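Local coordinates for protein sulfate transporter 4.1, chloroplastic (Arabidopsis thaliana, PDB 7LHV) that carries sulfate across the membrane together with protons, as a member of the SLC26/SulP transporter family, and may help regulate sulfate assimilation, at residues S205-V219 / D461-L473. Residues are numbered along the deposited sequence; the frame is centred on the assembly and turned at random.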
loop_
_atom_site.group_PDB
_atom_site.type_symbol
_atom_site.label_atom_id
_atom_site.label_comp_id
_atom_site.label_asym_id
_atom_site.label_seq_id
_atom_site.Cartn_x
_atom_site.Cartn_y
_atom_site.Cartn_z
ATOM N N SER A 205 3.789 10.377 -3.899
ATOM C CA SER A 205 4.888 11.250 -4.277
ATOM C C SER A 205 4.368 12.509 -4.953
ATOM O O SER A 205 3.302 12.516 -5.571
ATOM C CB SER A 205 5.855 10.519 -5.204
ATOM O OG SER A 205 5.248 10.232 -6.447
ATOM N N HIS A 206 5.132 13.593 -4.818
ATOM C CA HIS A 206 4.729 14.851 -5.435
ATOM C C HIS A 206 4.822 14.788 -6.952
ATOM O O HIS A 206 4.107 15.521 -7.642
ATOM C CB HIS A 206 5.582 16.000 -4.901
ATOM C CG HIS A 206 5.235 17.329 -5.494
ATOM N ND1 HIS A 206 4.005 17.926 -5.315
ATOM C CD2 HIS A 206 5.954 18.174 -6.269
ATOM C CE1 HIS A 206 3.983 19.083 -5.951
ATOM N NE2 HIS A 206 5.154 19.258 -6.537
ATOM N N SER A 207 5.693 13.933 -7.492
ATOM C CA SER A 207 5.779 13.785 -8.941
ATOM C C SER A 207 4.485 13.227 -9.515
ATOM O O SER A 207 4.024 13.670 -10.571
ATOM C CB SER A 207 6.955 12.885 -9.305
ATOM O OG SER A 207 8.137 13.320 -8.661
ATOM N N VAL A 208 3.892 12.249 -8.832
ATOM C CA VAL A 208 2.634 11.671 -9.292
ATOM C C VAL A 208 1.535 12.725 -9.302
ATOM O O VAL A 208 0.777 12.848 -10.273
ATOM C CB VAL A 208 2.262 10.465 -8.412
ATOM C CG1 VAL A 208 0.784 10.174 -8.503
ATOM C CG2 VAL A 208 3.069 9.250 -8.820
ATOM N N ILE A 209 1.443 13.511 -8.228
ATOM C CA ILE A 209 0.427 14.555 -8.146
ATOM C C ILE A 209 0.654 15.606 -9.223
ATOM O O ILE A 209 -0.295 16.079 -9.856
ATOM C CB ILE A 209 0.419 15.180 -6.741
ATOM C CG1 ILE A 209 0.133 14.113 -5.687
ATOM C CG2 ILE A 209 -0.606 16.291 -6.660
ATOM C CD1 ILE A 209 0.489 14.539 -4.288
ATOM N N SER A 210 1.911 15.993 -9.446
ATOM C CA SER A 210 2.212 16.997 -10.461
ATOM C C SER A 210 1.850 16.505 -11.856
ATOM O O SER A 210 1.279 17.255 -12.655
ATOM C CB SER A 210 3.687 17.382 -10.395
ATOM O OG SER A 210 4.023 18.285 -11.431
ATOM N N GLY A 211 2.173 15.249 -12.168
ATOM C CA GLY A 211 1.815 14.713 -13.473
ATOM C C GLY A 211 0.318 14.609 -13.668
ATOM O O GLY A 211 -0.208 14.954 -14.732
ATOM N N PHE A 212 -0.394 14.140 -12.640
ATOM C CA PHE A 212 -1.846 14.062 -12.723
ATOM C C PHE A 212 -2.460 15.442 -12.910
ATOM O O PHE A 212 -3.382 15.616 -13.714
ATOM C CB PHE A 212 -2.400 13.386 -11.471
ATOM C CG PHE A 212 -3.893 13.424 -11.368
ATOM C CD1 PHE A 212 -4.677 12.642 -12.193
ATOM C CD2 PHE A 212 -4.512 14.239 -10.439
ATOM C CE1 PHE A 212 -6.050 12.678 -12.097
ATOM C CE2 PHE A 212 -5.887 14.278 -10.339
ATOM C CZ PHE A 212 -6.656 13.495 -11.170
ATOM N N THR A 213 -1.951 16.440 -12.188
ATOM C CA THR A 213 -2.471 17.796 -12.310
ATOM C C THR A 213 -2.188 18.384 -13.688
ATOM O O THR A 213 -3.039 19.073 -14.256
ATOM C CB THR A 213 -1.882 18.678 -11.213
ATOM O OG1 THR A 213 -2.212 18.125 -9.934
ATOM C CG2 THR A 213 -2.444 20.082 -11.301
ATOM N N SER A 214 -0.997 18.134 -14.240
ATOM C CA SER A 214 -0.692 18.631 -15.580
ATOM C C SER A 214 -1.607 18.004 -16.627
ATOM O O SER A 214 -2.128 18.700 -17.513
ATOM C CB SER A 214 0.771 18.356 -15.917
ATOM O OG SER A 214 1.625 18.884 -14.923
ATOM N N ALA A 215 -1.813 16.687 -16.545
ATOM C CA ALA A 215 -2.717 16.033 -17.484
ATOM C C ALA A 215 -4.140 16.553 -17.327
ATOM O O ALA A 215 -4.846 16.762 -18.321
ATOM C CB ALA A 215 -2.669 14.521 -17.290
ATOM N N SER A 216 -4.577 16.771 -16.085
ATOM C CA SER A 216 -5.903 17.328 -15.855
ATOM C C SER A 216 -6.024 18.727 -16.441
ATOM O O SER A 216 -7.072 19.092 -16.975
ATOM C CB SER A 216 -6.216 17.344 -14.361
ATOM O OG SER A 216 -6.393 16.030 -13.867
ATOM N N ALA A 217 -4.966 19.533 -16.336
ATOM C CA ALA A 217 -4.999 20.875 -16.908
ATOM C C ALA A 217 -5.130 20.826 -18.424
ATOM O O ALA A 217 -5.898 21.596 -19.016
ATOM C CB ALA A 217 -3.748 21.647 -16.505
ATOM N N ILE A 218 -4.386 19.928 -19.071
ATOM C CA ILE A 218 -4.504 19.796 -20.523
ATOM C C ILE A 218 -5.908 19.338 -20.906
ATOM O O ILE A 218 -6.499 19.837 -21.872
ATOM C CB ILE A 218 -3.423 18.848 -21.072
ATOM C CG1 ILE A 218 -2.045 19.492 -20.943
ATOM C CG2 ILE A 218 -3.698 18.509 -22.522
ATOM C CD1 ILE A 218 -0.912 18.564 -21.288
ATOM N N VAL A 219 -6.463 18.385 -20.156
ATOM C CA VAL A 219 -7.817 17.908 -20.433
ATOM C C VAL A 219 -8.828 19.034 -20.262
ATOM O O VAL A 219 -9.760 19.176 -21.061
ATOM C CB VAL A 219 -8.149 16.701 -19.535
ATOM C CG1 VAL A 219 -9.643 16.433 -19.533
ATOM C CG2 VAL A 219 -7.395 15.475 -20.007
ATOM N N ASP A 461 11.734 9.637 -10.372
ATOM C CA ASP A 461 10.615 10.555 -10.205
ATOM C C ASP A 461 10.144 11.092 -11.547
ATOM O O ASP A 461 8.941 11.285 -11.758
ATOM C CB ASP A 461 11.008 11.699 -9.275
ATOM C CG ASP A 461 11.179 11.251 -7.838
ATOM O OD1 ASP A 461 10.737 10.133 -7.506
ATOM O OD2 ASP A 461 11.748 12.020 -7.039
ATOM N N PHE A 462 11.075 11.346 -12.469
ATOM C CA PHE A 462 10.683 11.775 -13.807
ATOM C C PHE A 462 9.882 10.694 -14.517
ATOM O O PHE A 462 8.909 10.992 -15.217
ATOM C CB PHE A 462 11.913 12.150 -14.630
ATOM C CG PHE A 462 11.598 12.512 -16.053
ATOM C CD1 PHE A 462 11.176 13.787 -16.374
ATOM C CD2 PHE A 462 11.718 11.578 -17.065
ATOM C CE1 PHE A 462 10.882 14.125 -17.677
ATOM C CE2 PHE A 462 11.423 11.911 -18.369
ATOM C CZ PHE A 462 11.006 13.187 -18.674
ATOM N N SER A 463 10.289 9.432 -14.366
ATOM C CA SER A 463 9.538 8.338 -14.971
ATOM C C SER A 463 8.138 8.245 -14.383
ATOM O O SER A 463 7.163 8.035 -15.113
ATOM C CB SER A 463 10.287 7.022 -14.785
ATOM O OG SER A 463 11.515 7.038 -15.490
ATOM N N LEU A 464 8.017 8.398 -13.063
ATOM C CA LEU A 464 6.697 8.398 -12.438
ATOM C C LEU A 464 5.841 9.542 -12.970
ATOM O O LEU A 464 4.661 9.354 -13.293
ATOM C CB LEU A 464 6.833 8.498 -10.919
ATOM C CG LEU A 464 7.173 7.216 -10.164
ATOM C CD1 LEU A 464 7.284 7.497 -8.678
ATOM C CD2 LEU A 464 6.126 6.158 -10.435
ATOM N N TRP A 465 6.425 10.736 -13.071
ATOM C CA TRP A 465 5.696 11.896 -13.570
ATOM C C TRP A 465 5.208 11.656 -14.990
ATOM O O TRP A 465 4.036 11.889 -15.307
ATOM C CB TRP A 465 6.601 13.129 -13.517
ATOM C CG TRP A 465 5.936 14.425 -13.869
ATOM C CD1 TRP A 465 5.403 15.328 -13.001
ATOM C CD2 TRP A 465 5.740 14.968 -15.179
ATOM N NE1 TRP A 465 4.885 16.397 -13.684
ATOM C CE2 TRP A 465 5.078 16.200 -15.025
ATOM C CE3 TRP A 465 6.055 14.531 -16.468
ATOM C CZ2 TRP A 465 4.726 16.998 -16.108
ATOM C CZ3 TRP A 465 5.705 15.325 -17.540
ATOM C CH2 TRP A 465 5.049 16.544 -17.354
ATOM N N THR A 466 6.096 11.166 -15.858
ATOM C CA THR A 466 5.737 10.951 -17.255
ATOM C C THR A 466 4.671 9.873 -17.396
ATOM O O THR A 466 3.718 10.034 -18.166
ATOM C CB THR A 466 6.978 10.577 -18.062
ATOM O OG1 THR A 466 7.976 11.589 -17.894
ATOM C CG2 THR A 466 6.634 10.461 -19.532
ATOM N N ILE A 467 4.810 8.769 -16.658
ATOM C CA ILE A 467 3.832 7.690 -16.753
ATOM C C ILE A 467 2.466 8.169 -16.288
ATOM O O ILE A 467 1.450 7.945 -16.957
ATOM C CB ILE A 467 4.306 6.466 -15.949
ATOM C CG1 ILE A 467 5.353 5.680 -16.738
ATOM C CG2 ILE A 467 3.135 5.570 -15.591
ATOM C CD1 ILE A 467 6.071 4.638 -15.919
ATOM N N THR A 468 2.419 8.851 -15.139
ATOM C CA THR A 468 1.139 9.325 -14.627
ATOM C C THR A 468 0.503 10.325 -15.581
ATOM O O THR A 468 -0.699 10.242 -15.866
ATOM C CB THR A 468 1.322 9.949 -13.245
ATOM O OG1 THR A 468 2.043 9.041 -12.406
ATOM C CG2 THR A 468 -0.025 10.233 -12.617
ATOM N N SER A 469 1.295 11.264 -16.104
ATOM C CA SER A 469 0.755 12.265 -17.013
ATOM C C SER A 469 0.217 11.625 -18.285
ATOM O O SER A 469 -0.898 11.931 -18.722
ATOM C CB SER A 469 1.831 13.297 -17.347
ATOM O OG SER A 469 1.385 14.187 -18.352
ATOM N N THR A 470 0.989 10.715 -18.886
ATOM C CA THR A 470 0.559 10.089 -20.132
ATOM C C THR A 470 -0.691 9.244 -19.930
ATOM O O THR A 470 -1.620 9.290 -20.746
ATOM C CB THR A 470 1.692 9.239 -20.704
ATOM O OG1 THR A 470 2.786 10.088 -21.076
ATOM C CG2 THR A 470 1.221 8.474 -21.924
ATOM N N ILE A 471 -0.741 8.473 -18.844
ATOM C CA ILE A 471 -1.890 7.604 -18.621
ATOM C C ILE A 471 -3.136 8.426 -18.317
ATOM O O ILE A 471 -4.226 8.123 -18.814
ATOM C CB ILE A 471 -1.578 6.587 -17.509
ATOM C CG1 ILE A 471 -0.712 5.462 -18.072
ATOM C CG2 ILE A 471 -2.854 6.023 -16.917
ATOM C CD1 ILE A 471 -0.292 4.450 -17.050
ATOM N N THR A 472 -3.003 9.486 -17.516
ATOM C CA THR A 472 -4.154 10.344 -17.262
ATOM C C THR A 472 -4.601 11.066 -18.526
ATOM O O THR A 472 -5.800 11.297 -18.714
ATOM C CB THR A 472 -3.824 11.349 -16.159
ATOM O OG1 THR A 472 -3.310 10.652 -15.019
ATOM C CG2 THR A 472 -5.060 12.121 -15.751
ATOM N N LEU A 473 -3.664 11.415 -19.406
ATOM C CA LEU A 473 -4.021 12.095 -20.643
ATOM C C LEU A 473 -4.787 11.172 -21.582
ATOM O O LEU A 473 -5.847 11.541 -22.102
ATOM C CB LEU A 473 -2.756 12.619 -21.319
ATOM C CG LEU A 473 -2.861 13.908 -22.124
ATOM C CD1 LEU A 473 -3.177 15.075 -21.216
ATOM C CD2 LEU A 473 -1.580 14.152 -22.901
#
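Helices 206-219 and 461-473 run side by side in the same direction, their axes inclined by 31° and only 7.5 Å apart at closest approach. They come nearest at G211 and S469, whose CA atoms lie 4.4 Å from each other; with no side chain on G211, the two backbones meet almost directly. The indole of W465 uses this bare surface: the CA of G211 sits over one face of its five-membered ring, 3.7 Å from the centroid, in a CH-pi contact. W465 starts off to the side, but with CG anti to the backbone N (chi1 -174°) its ring swings back across helix 206-219 and enters a hole formed by S207, S210, G211 and S214. There W465 NE1 donates to S210 OG at 3.1 Å; the oxygen lies close to the indole plane, although the bond is bent, with an angle of 146° at the hydrogen. S214 OG, near W465 CZ2, is turned back to S210 O and also bonds to the backbone N of D447.

Farther along, A215 CB packs 3.6 Å from T472 CB. T468 and T472 donate their hydroxyls to L464 O and T468 O of their own helix. T468 CG2 lies against V208 O and T468 OG1 against V208 CG2, while T472 crosses F212 at about a right angle, its CG2 3.6 Å from F212 CD1. L473 CD1 closes this end against I218 CG2 at 3.7 Å. At the other end S207 OG rests on D461 CB, and D461 OD2 is hydrogen-bonded to S584 OG of the second subunit.

V208 also touches a bound sphingosine phosphate lipid. This close, glycine- and small-residue-mediated packing, with W465 as a knob in a hole, joins helices 206-229 and 459-474, far apart in sequence, within the SLC26/SulP membrane domain beside a lipid site and the subunit interface.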